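Local coordinates for zonadhesin (Komagataella phaffii, PDB 5FX8), which may be involved in cell-cell interaction as a putative GPI-anchored adhesin of the cell wall, represented here by an N-terminal part with two cohesin-like regions, at residues F29-A34 and A312-F317; I50-E55 and D86-T91; V163-D168 and V276-N281. All coordinates share one frame; numbering follows the deposited sequence.

Contact 1 of 3, residues F29-A34 and A312-F317; sequences FVFSTA and AAFEAF
Phe-31 and Phe-314 make the whole of this contact, burying 82 Å² between them. Their CA atoms stand 8.3 Å apart, so the strands are not neighbours in backbone terms and only side chains bridge the gap. The CB of Phe-31 heads toward the other segment, whereas the Phe-314 ring has to swing in.

Topologically, strands 25-31 and 312-319 both pair antiparallel with strand 101-114. The chain turns a corner at Glu-315, which with Ala-316 forms a classic beta bulge opposite Glu-105 of that strand. The C-terminal strand thus packs in the first cohesin-like region.

In Phe-314, chi1 of -69° sets CG beside the backbone N, and from there the ring reaches Phe-31 with its CE1 edge. Phe-314 CE1 sits 3.9 Å from CB of Phe-31 and 4.0 Å from CG of the same residue. CZ of Phe-314 lies over one face of the Phe-31 ring, displaced toward the rim, while Phe-31 CB meets the edge of the Phe-314 ring. With planes at 58° and centroids 5.5 Å apart, the two rings meet obliquely. Phe-31 also meets Phe-92 edge-to-face, and Phe-314 rests on Val-78, Leu-79 and Leu-104.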
loop_
_atom_site.group_PDB
_atom_site.type_symbol
_atom_site.label_atom_id
_atom_site.label_comp_id
_atom_site.label_asym_id
_atom_site.label_seq_id
_atom_site.Cartn_x
_atom_site.Cartn_y
_atom_site.Cartn_z
ATOM N N PHE C 29 11.109 -25.305 68.395
ATOM C CA PHE C 29 11.057 -25.273 69.855
ATOM C C PHE C 29 12.489 -25.258 70.362
ATOM O O PHE C 29 13.183 -26.267 70.295
ATOM C CB PHE C 29 10.271 -26.464 70.403
ATOM C CG PHE C 29 8.837 -26.475 69.986
ATOM C CD1 PHE C 29 8.448 -27.083 68.804
ATOM C CD2 PHE C 29 7.880 -25.840 70.749
ATOM C CE1 PHE C 29 7.138 -27.082 68.399
ATOM C CE2 PHE C 29 6.564 -25.845 70.364
ATOM C CZ PHE C 29 6.194 -26.470 69.179
ATOM N N VAL C 30 12.936 -24.117 70.824
ATOM C CA VAL C 30 14.307 -23.939 71.267
ATOM C C VAL C 30 14.408 -24.366 72.721
ATOM O O VAL C 30 13.580 -23.972 73.547
ATOM C CB VAL C 30 14.751 -22.480 71.085
ATOM C CG1 VAL C 30 16.186 -22.266 71.553
ATOM C CG2 VAL C 30 14.614 -22.102 69.649
ATOM N N PHE C 31 15.422 -25.171 73.030
ATOM C CA PHE C 31 15.687 -25.665 74.373
ATOM C C PHE C 31 17.047 -25.167 74.820
ATOM O O PHE C 31 18.038 -25.350 74.113
ATOM C CB PHE C 31 15.653 -27.186 74.427
ATOM C CG PHE C 31 14.294 -27.781 74.205
ATOM C CD1 PHE C 31 13.809 -27.981 72.935
ATOM C CD2 PHE C 31 13.521 -28.176 75.269
ATOM C CE1 PHE C 31 12.594 -28.536 72.733
ATOM C CE2 PHE C 31 12.304 -28.735 75.067
ATOM C CZ PHE C 31 11.840 -28.911 73.789
ATOM N N SER C 32 17.091 -24.540 75.990
ATOM C CA SER C 32 18.330 -24.006 76.528
ATOM C C SER C 32 18.277 -24.025 78.047
ATOM O O SER C 32 17.213 -24.118 78.653
ATOM C CB SER C 32 18.599 -22.583 76.038
ATOM O OG SER C 32 19.761 -22.051 76.642
ATOM N N THR C 33 19.454 -23.963 78.654
ATOM C CA THR C 33 19.585 -23.807 80.092
ATOM C C THR C 33 20.685 -22.785 80.335
ATOM O O THR C 33 21.809 -22.955 79.862
ATOM C CB THR C 33 19.893 -25.148 80.764
ATOM O OG1 THR C 33 20.953 -25.801 80.069
ATOM C CG2 THR C 33 18.721 -26.044 80.679
ATOM N N ALA C 34 20.342 -21.691 81.008
ATOM C CA ALA C 34 21.329 -20.717 81.456
ATOM C C ALA C 34 21.064 -20.196 82.863
ATOM O O ALA C 34 21.900 -19.464 83.394
ATOM C CB ALA C 34 21.408 -19.536 80.484
ATOM N N ALA C 312 18.281 -35.255 64.890
ATOM C CA ALA C 312 19.566 -34.865 65.470
ATOM C C ALA C 312 19.460 -33.425 65.968
ATOM O O ALA C 312 20.018 -32.489 65.399
ATOM C CB ALA C 312 20.683 -35.024 64.454
ATOM N N ALA C 313 18.741 -33.264 67.074
ATOM C CA ALA C 313 18.234 -31.961 67.458
ATOM C C ALA C 313 18.989 -31.290 68.590
ATOM O O ALA C 313 18.887 -30.072 68.726
ATOM C CB ALA C 313 16.769 -32.082 67.859
ATOM N N PHE C 314 19.733 -32.025 69.407
ATOM C CA PHE C 314 20.328 -31.460 70.609
ATOM C C PHE C 314 21.851 -31.453 70.541
ATOM O O PHE C 314 22.475 -32.451 70.180
ATOM C CB PHE C 314 19.864 -32.224 71.850
ATOM C CG PHE C 314 18.414 -32.028 72.168
ATOM C CD1 PHE C 314 18.005 -30.972 72.943
ATOM C CD2 PHE C 314 17.465 -32.890 71.671
ATOM C CE1 PHE C 314 16.687 -30.792 73.231
ATOM C CE2 PHE C 314 16.148 -32.703 71.946
ATOM C CZ PHE C 314 15.755 -31.653 72.731
ATOM N N GLU C 315 22.439 -30.317 70.921
ATOM C CA GLU C 315 23.883 -30.124 70.941
ATOM C C GLU C 315 24.517 -30.361 72.305
ATOM O O GLU C 315 25.701 -30.689 72.366
ATOM C CB GLU C 315 24.239 -28.704 70.485
ATOM C CG GLU C 315 23.543 -28.270 69.209
ATOM C CD GLU C 315 24.232 -27.105 68.526
ATOM O OE1 GLU C 315 24.036 -25.950 68.952
ATOM O OE2 GLU C 315 24.966 -27.350 67.555
ATOM N N ALA C 316 23.781 -30.170 73.398
ATOM C CA ALA C 316 24.314 -30.361 74.740
ATOM C C ALA C 316 23.305 -31.120 75.568
ATOM O O ALA C 316 22.111 -30.824 75.525
ATOM C CB ALA C 316 24.621 -29.046 75.449
ATOM N N PHE C 317 23.800 -32.078 76.342
ATOM C CA PHE C 317 22.937 -32.911 77.161
ATOM C C PHE C 317 23.742 -33.625 78.233
ATOM O O PHE C 317 24.814 -34.158 77.938
ATOM C CB PHE C 317 22.221 -33.919 76.282
ATOM C CG PHE C 317 21.299 -34.812 77.023
ATOM C CD1 PHE C 317 20.273 -34.294 77.777
ATOM C CD2 PHE C 317 21.457 -36.177 76.964
ATOM C CE1 PHE C 317 19.413 -35.120 78.455
ATOM C CE2 PHE C 317 20.599 -37.018 77.639
ATOM C CZ PHE C 317 19.571 -36.482 78.392
#

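Contact 2 of 3, residues I50-E55 and D86-T91; sequences IPNELE and DSHVLT
Ile-50 and His-88 are joined through their backbones: Ile-50 N donates to His-88 O at 2.8 Å, with an N-H...O angle of 163°. His-88 has the largest buried area here, 91 Å² for the whole residue, and the main partner of its ring is the side-chain amide of Asn-52. Asn-52 OD1 stands 3.4 Å above the plane of the His-88 ring, over its centre, and is nearly equidistant from the ring atoms. Because the amide and ring planes are 69° apart, the oxygen points down on the face and the groups do not lie flat against each other. An oxygen in this place would probably be more favourable over a protonated, electron-poor imidazole than over a neutral one. An apolar contact adds to this: CD1 of Ile-50 reaches CB of Leu-90 at 3.6 Å.

A turn and a bulge position these groups. A type I beta turn from Pro-51 to Leu-54, closed by Leu-54 N to Pro-51 O at 3.0 Å, carries Asn-52 at its second position. Asn-52 CG lies beside its backbone N (chi1 -56°), and from there OD1 extends over the ring. On the other side, His-88 has a left-handed backbone conformation and forms a G1 beta bulge with Val-89 opposite Asp-84, whose OD2 also bonds Ser-87 OG.

The Ile-50 bond continues the antiparallel pairing of strands 45-49 and 89-94, in which Leu-90 bonds Val-48. Strand 89-94 is flanked on its other side by strand 77-84, and Leu-90 packs on Phe-83 and Phe-110. Beyond the turn, strand 54-55 pairs with strand 101-114, while Leu-54 meets Phe-129 and Phe-131 of strand 126-132.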
loop_
_atom_site.group_PDB
_atom_site.type_symbol
_atom_site.label_atom_id
_atom_site.label_comp_id
_atom_site.label_asym_id
_atom_site.label_seq_id
_atom_site.Cartn_x
_atom_site.Cartn_y
_atom_site.Cartn_z
ATOM N N ILE C 50 -0.523 -26.064 70.225
ATOM C CA ILE C 50 -0.317 -25.548 68.879
ATOM C C ILE C 50 -1.608 -24.857 68.461
ATOM O O ILE C 50 -2.682 -25.445 68.619
ATOM C CB ILE C 50 0.054 -26.677 67.893
ATOM C CG1 ILE C 50 1.556 -26.970 67.897
ATOM C CG2 ILE C 50 -0.364 -26.329 66.476
ATOM C CD1 ILE C 50 2.061 -27.573 69.147
ATOM N N PRO C 51 -1.558 -23.622 67.971
ATOM C CA PRO C 51 -2.790 -22.938 67.563
ATOM C C PRO C 51 -3.494 -23.665 66.435
ATOM O O PRO C 51 -2.863 -24.236 65.555
ATOM C CB PRO C 51 -2.293 -21.563 67.112
ATOM C CG PRO C 51 -0.866 -21.739 66.838
ATOM C CD PRO C 51 -0.375 -22.774 67.784
ATOM N N ASN C 52 -4.824 -23.621 66.454
ATOM C CA ASN C 52 -5.610 -24.406 65.503
ATOM C C ASN C 52 -5.300 -24.080 64.047
ATOM O O ASN C 52 -5.617 -24.885 63.174
ATOM C CB ASN C 52 -7.092 -24.200 65.766
ATOM C CG ASN C 52 -7.461 -24.538 67.178
ATOM O OD1 ASN C 52 -6.884 -25.452 67.759
ATOM N ND2 ASN C 52 -8.400 -23.797 67.757
ATOM N N GLU C 53 -4.701 -22.926 63.759
ATOM C CA GLU C 53 -4.461 -22.581 62.372
ATOM C C GLU C 53 -3.316 -23.390 61.780
ATOM O O GLU C 53 -3.230 -23.498 60.553
ATOM C CB GLU C 53 -4.199 -21.075 62.230
ATOM C CG GLU C 53 -3.174 -20.512 63.178
ATOM C CD GLU C 53 -3.782 -19.974 64.433
ATOM O OE1 GLU C 53 -4.767 -20.553 64.924
ATOM O OE2 GLU C 53 -3.281 -18.948 64.918
ATOM N N LEU C 54 -2.458 -23.971 62.626
ATOM C CA LEU C 54 -1.381 -24.859 62.205
ATOM C C LEU C 54 -1.824 -26.313 62.251
ATOM O O LEU C 54 -2.634 -26.709 63.083
ATOM C CB LEU C 54 -0.151 -24.665 63.079
ATOM C CG LEU C 54 0.409 -23.250 63.060
ATOM C CD1 LEU C 54 1.593 -23.156 63.930
ATOM C CD2 LEU C 54 0.780 -22.860 61.674
ATOM N N GLU C 55 -1.309 -27.104 61.324
ATOM C CA GLU C 55 -1.688 -28.500 61.215
ATOM C C GLU C 55 -0.483 -29.328 60.815
ATOM O O GLU C 55 0.399 -28.860 60.100
ATOM C CB GLU C 55 -2.814 -28.692 60.203
ATOM C CG GLU C 55 -4.137 -28.126 60.678
ATOM C CD GLU C 55 -5.300 -28.536 59.816
ATOM O OE1 GLU C 55 -5.084 -28.794 58.614
ATOM O OE2 GLU C 55 -6.428 -28.606 60.347
ATOM N N ASP C 86 -6.922 -33.973 69.285
ATOM C CA ASP C 86 -8.167 -33.494 69.874
ATOM C C ASP C 86 -7.969 -32.220 70.681
ATOM O O ASP C 86 -8.756 -31.278 70.552
ATOM C CB ASP C 86 -8.783 -34.569 70.774
ATOM C CG ASP C 86 -9.188 -35.824 70.008
ATOM O OD1 ASP C 86 -9.542 -35.725 68.811
ATOM O OD2 ASP C 86 -9.156 -36.917 70.615
ATOM N N SER C 87 -6.933 -32.158 71.512
ATOM C CA SER C 87 -6.701 -30.964 72.310
ATOM C C SER C 87 -5.681 -30.010 71.709
ATOM O O SER C 87 -5.562 -28.884 72.193
ATOM C CB SER C 87 -6.250 -31.355 73.710
ATOM O OG SER C 87 -5.089 -32.127 73.606
ATOM N N HIS C 88 -4.943 -30.431 70.686
ATOM C CA HIS C 88 -3.949 -29.589 70.021
ATOM C C HIS C 88 -2.774 -29.277 70.941
ATOM O O HIS C 88 -2.241 -28.173 70.952
ATOM C CB HIS C 88 -4.581 -28.320 69.449
ATOM C CG HIS C 88 -5.536 -28.604 68.336
ATOM N ND1 HIS C 88 -5.203 -28.441 67.008
ATOM C CD2 HIS C 88 -6.798 -29.092 68.348
ATOM C CE1 HIS C 88 -6.226 -28.800 66.252
ATOM N NE2 HIS C 88 -7.210 -29.192 67.041
ATOM N N VAL C 89 -2.326 -30.285 71.675
ATOM C CA VAL C 89 -1.252 -30.134 72.642
ATOM C C VAL C 89 -0.106 -31.042 72.245
ATOM O O VAL C 89 -0.300 -32.244 72.045
ATOM C CB VAL C 89 -1.728 -30.462 74.064
ATOM C CG1 VAL C 89 -0.530 -30.544 75.000
ATOM C CG2 VAL C 89 -2.746 -29.429 74.519
ATOM N N LEU C 90 1.083 -30.478 72.148
ATOM C CA LEU C 90 2.270 -31.257 71.855
ATOM C C LEU C 90 2.972 -31.577 73.167
ATOM O O LEU C 90 3.237 -30.673 73.958
ATOM C CB LEU C 90 3.190 -30.486 70.911
ATOM C CG LEU C 90 4.415 -31.213 70.367
ATOM C CD1 LEU C 90 3.987 -32.395 69.534
ATOM C CD2 LEU C 90 5.306 -30.303 69.565
ATOM N N THR C 91 3.256 -32.854 73.412
ATOM C CA THR C 91 3.892 -33.265 74.656
ATOM C C THR C 91 5.318 -33.716 74.391
ATOM O O THR C 91 5.546 -34.623 73.598
ATOM C CB THR C 91 3.120 -34.393 75.332
ATOM O OG1 THR C 91 1.745 -34.030 75.468
ATOM C CG2 THR C 91 3.704 -34.657 76.693
#

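Contact 3 of 3, residues V163-D168 and V276-N281; sequences VEWFVD and VQNVVN
Asn-278 lies along one face of the Trp-165 indole, and its side chain can be traced atom by atom over the ring. CB comes first, 3.3 Å from CZ2 of Trp-165 and close to CH2 as well, so the aliphatic start of the side chain rests on the six-membered ring. CG follows, 3.4 Å from the same CZ2. Its trans chi1 of 179° sets it opposite the backbone N. At the tip the amide divides. ND2 settles over CE2 of Trp-165, at 3.2 Å, on the side of NE1 and CZ2, and OD1 stays farther off while accepting a hydrogen bond from Lys-154 NZ. The amide plane is 28° from the indole plane, which makes this a stacked contact. ND2 and Trp-165 NE1, both donors, approach to 3.4 Å without bonding.

The two strands belong to the facing five-stranded antiparallel sheets of a beta sandwich in the second cohesin-like region. Their axes pass 10.0 Å apart, and they run nearly in the same direction, with a signed crossing angle of -25°, as expected for aligned packing of twisted sheets. Alternate residues of each strand, Val-163, Trp-165 and Val-167 against Val-276, Asn-278 and Val-280, direct their CB atoms into the interface.

Other side chains surround the indole. CG1 of Val-163 lies over the opposite face, 4.0 Å above the ring plane and displaced toward the rim. Val-276 CG1 meets the edge at CZ2 of Trp-165, also at 4.0 Å. Farther along, Val-167 CG2 and Val-280 CG1 meet tip to tip at 4.0 Å. Phe-303 of strand 294-304 touches Val-163, Trp-165 and Val-276, while Phe-265 of strand 260-268 packs against Trp-165 and Val-167.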
loop_
_atom_site.group_PDB
_atom_site.type_symbol
_atom_site.label_atom_id
_atom_site.label_comp_id
_atom_site.label_asym_id
_atom_site.label_seq_id
_atom_site.Cartn_x
_atom_site.Cartn_y
_atom_site.Cartn_z
ATOM N N VAL C 163 1.873 -34.128 42.143
ATOM C CA VAL C 163 2.177 -32.705 42.256
ATOM C C VAL C 163 1.661 -32.010 41.017
ATOM O O VAL C 163 1.998 -32.405 39.901
ATOM C CB VAL C 163 3.677 -32.412 42.364
ATOM C CG1 VAL C 163 3.869 -31.125 43.115
ATOM C CG2 VAL C 163 4.389 -33.516 42.972
ATOM N N GLU C 164 0.905 -30.949 41.205
ATOM C CA GLU C 164 0.631 -30.016 40.132
ATOM C C GLU C 164 1.529 -28.811 40.353
ATOM O O GLU C 164 1.475 -28.180 41.414
ATOM C CB GLU C 164 -0.839 -29.631 40.113
ATOM C CG GLU C 164 -1.239 -28.847 38.890
ATOM C CD GLU C 164 -2.704 -28.501 38.867
ATOM O OE1 GLU C 164 -3.401 -28.698 39.902
ATOM O OE2 GLU C 164 -3.152 -28.024 37.798
ATOM N N TRP C 165 2.398 -28.540 39.388
ATOM C CA TRP C 165 3.271 -27.383 39.436
ATOM C C TRP C 165 2.612 -26.230 38.709
ATOM O O TRP C 165 1.957 -26.432 37.688
ATOM C CB TRP C 165 4.609 -27.674 38.780
ATOM C CG TRP C 165 5.397 -28.732 39.391
ATOM C CD1 TRP C 165 5.530 -30.009 38.950
ATOM C CD2 TRP C 165 6.221 -28.617 40.538
ATOM N NE1 TRP C 165 6.385 -30.704 39.756
ATOM C CE2 TRP C 165 6.821 -29.871 40.749
ATOM C CE3 TRP C 165 6.505 -27.577 41.422
ATOM C CZ2 TRP C 165 7.684 -30.115 41.810
ATOM C CZ3 TRP C 165 7.373 -27.816 42.469
ATOM C CH2 TRP C 165 7.955 -29.075 42.651
ATOM N N PHE C 166 2.775 -25.024 39.252
ATOM C CA PHE C 166 2.364 -23.786 38.599
ATOM C C PHE C 166 3.590 -22.914 38.405
ATOM O O PHE C 166 4.346 -22.689 39.349
ATOM C CB PHE C 166 1.320 -23.013 39.410
ATOM C CG PHE C 166 -0.048 -23.643 39.424
ATOM C CD1 PHE C 166 -0.392 -24.612 38.505
ATOM C CD2 PHE C 166 -0.989 -23.262 40.355
ATOM C CE1 PHE C 166 -1.644 -25.202 38.505
ATOM C CE2 PHE C 166 -2.245 -23.852 40.365
ATOM C CZ PHE C 166 -2.567 -24.828 39.426
ATOM N N VAL C 167 3.791 -22.433 37.188
ATOM C CA VAL C 167 4.801 -21.429 36.895
ATOM C C VAL C 167 4.056 -20.186 36.431
ATOM O O VAL C 167 3.394 -20.204 35.385
ATOM C CB VAL C 167 5.800 -21.907 35.836
ATOM C CG1 VAL C 167 6.856 -20.864 35.621
ATOM C CG2 VAL C 167 6.437 -23.225 36.253
ATOM N N ASP C 168 4.127 -19.121 37.215
ATOM C CA ASP C 168 3.456 -17.871 36.897
ATOM C C ASP C 168 4.445 -16.889 36.292
ATOM O O ASP C 168 5.521 -16.669 36.850
ATOM C CB ASP C 168 2.821 -17.263 38.141
ATOM C CG ASP C 168 1.534 -17.941 38.520
ATOM O OD1 ASP C 168 1.152 -18.896 37.825
ATOM O OD2 ASP C 168 0.894 -17.522 39.507
ATOM N N VAL C 276 10.543 -34.452 46.468
ATOM C CA VAL C 276 10.779 -34.321 45.031
ATOM C C VAL C 276 11.678 -33.113 44.780
ATOM O O VAL C 276 11.355 -32.001 45.206
ATOM C CB VAL C 276 9.447 -34.183 44.262
ATOM C CG1 VAL C 276 9.630 -33.446 42.969
ATOM C CG2 VAL C 276 8.898 -35.517 43.961
ATOM N N GLN C 277 12.796 -33.322 44.081
ATOM C CA GLN C 277 13.633 -32.214 43.623
ATOM C C GLN C 277 13.099 -31.707 42.289
ATOM O O GLN C 277 12.761 -32.503 41.409
ATOM C CB GLN C 277 15.093 -32.637 43.484
ATOM C CG GLN C 277 15.668 -33.301 44.720
ATOM C CD GLN C 277 15.680 -32.378 45.925
ATOM O OE1 GLN C 277 16.223 -31.266 45.866
ATOM N NE2 GLN C 277 15.066 -32.824 47.026
ATOM N N ASN C 278 12.995 -30.386 42.156
ATOM C CA ASN C 278 12.412 -29.785 40.964
ATOM C C ASN C 278 13.033 -28.430 40.699
ATOM O O ASN C 278 13.026 -27.568 41.579
ATOM C CB ASN C 278 10.908 -29.612 41.106
ATOM C CG ASN C 278 10.291 -28.961 39.892
ATOM O OD1 ASN C 278 10.437 -27.767 39.671
ATOM N ND2 ASN C 278 9.603 -29.746 39.098
ATOM N N VAL C 279 13.508 -28.220 39.479
ATOM C CA VAL C 279 13.991 -26.912 39.067
ATOM C C VAL C 279 13.200 -26.461 37.850
ATOM O O VAL C 279 12.763 -27.282 37.043
ATOM C CB VAL C 279 15.495 -26.934 38.771
ATOM C CG1 VAL C 279 15.759 -27.844 37.639
ATOM C CG2 VAL C 279 15.976 -25.559 38.446
ATOM N N VAL C 280 12.981 -25.156 37.749
ATOM C CA VAL C 280 12.336 -24.544 36.606
ATOM C C VAL C 280 13.188 -23.361 36.204
ATOM O O VAL C 280 13.280 -22.382 36.947
ATOM C CB VAL C 280 10.911 -24.090 36.904
ATOM C CG1 VAL C 280 10.403 -23.293 35.753
ATOM C CG2 VAL C 280 10.037 -25.259 37.095
ATOM N N ASN C 281 13.802 -23.435 35.033
ATOM C CA ASN C 281 14.501 -22.293 34.466
ATOM C C ASN C 281 13.537 -21.517 33.583
ATOM O O ASN C 281 12.875 -22.096 32.725
ATOM C CB ASN C 281 15.704 -22.762 33.663
ATOM C CG ASN C 281 16.548 -23.740 34.422
ATOM O OD1 ASN C 281 16.255 -24.935 34.466
ATOM N ND2 ASN C 281 17.608 -23.241 35.036
#

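Overall arrangement
Contacts 1 and 2 belong to one mixed sheet system, their centres 22 Å apart, and they touch directly: Phe-29 CE1 lies 3.9 Å from Leu-90 CD2. Contact 3 is separate, in the second cohesin-like region and on the other side of the chain's centre. Its nearest atoms are about 18 Å from contact 1 and about 17 Å from contact 2. Along the chain, contact 1 closes a loop that encloses both others, and contact 2 closes before contact 3 opens. In sequence the chain passes through the first region, then the second, and residues 312-317 come back to pack in the first. No ligand site is identified near the three contacts.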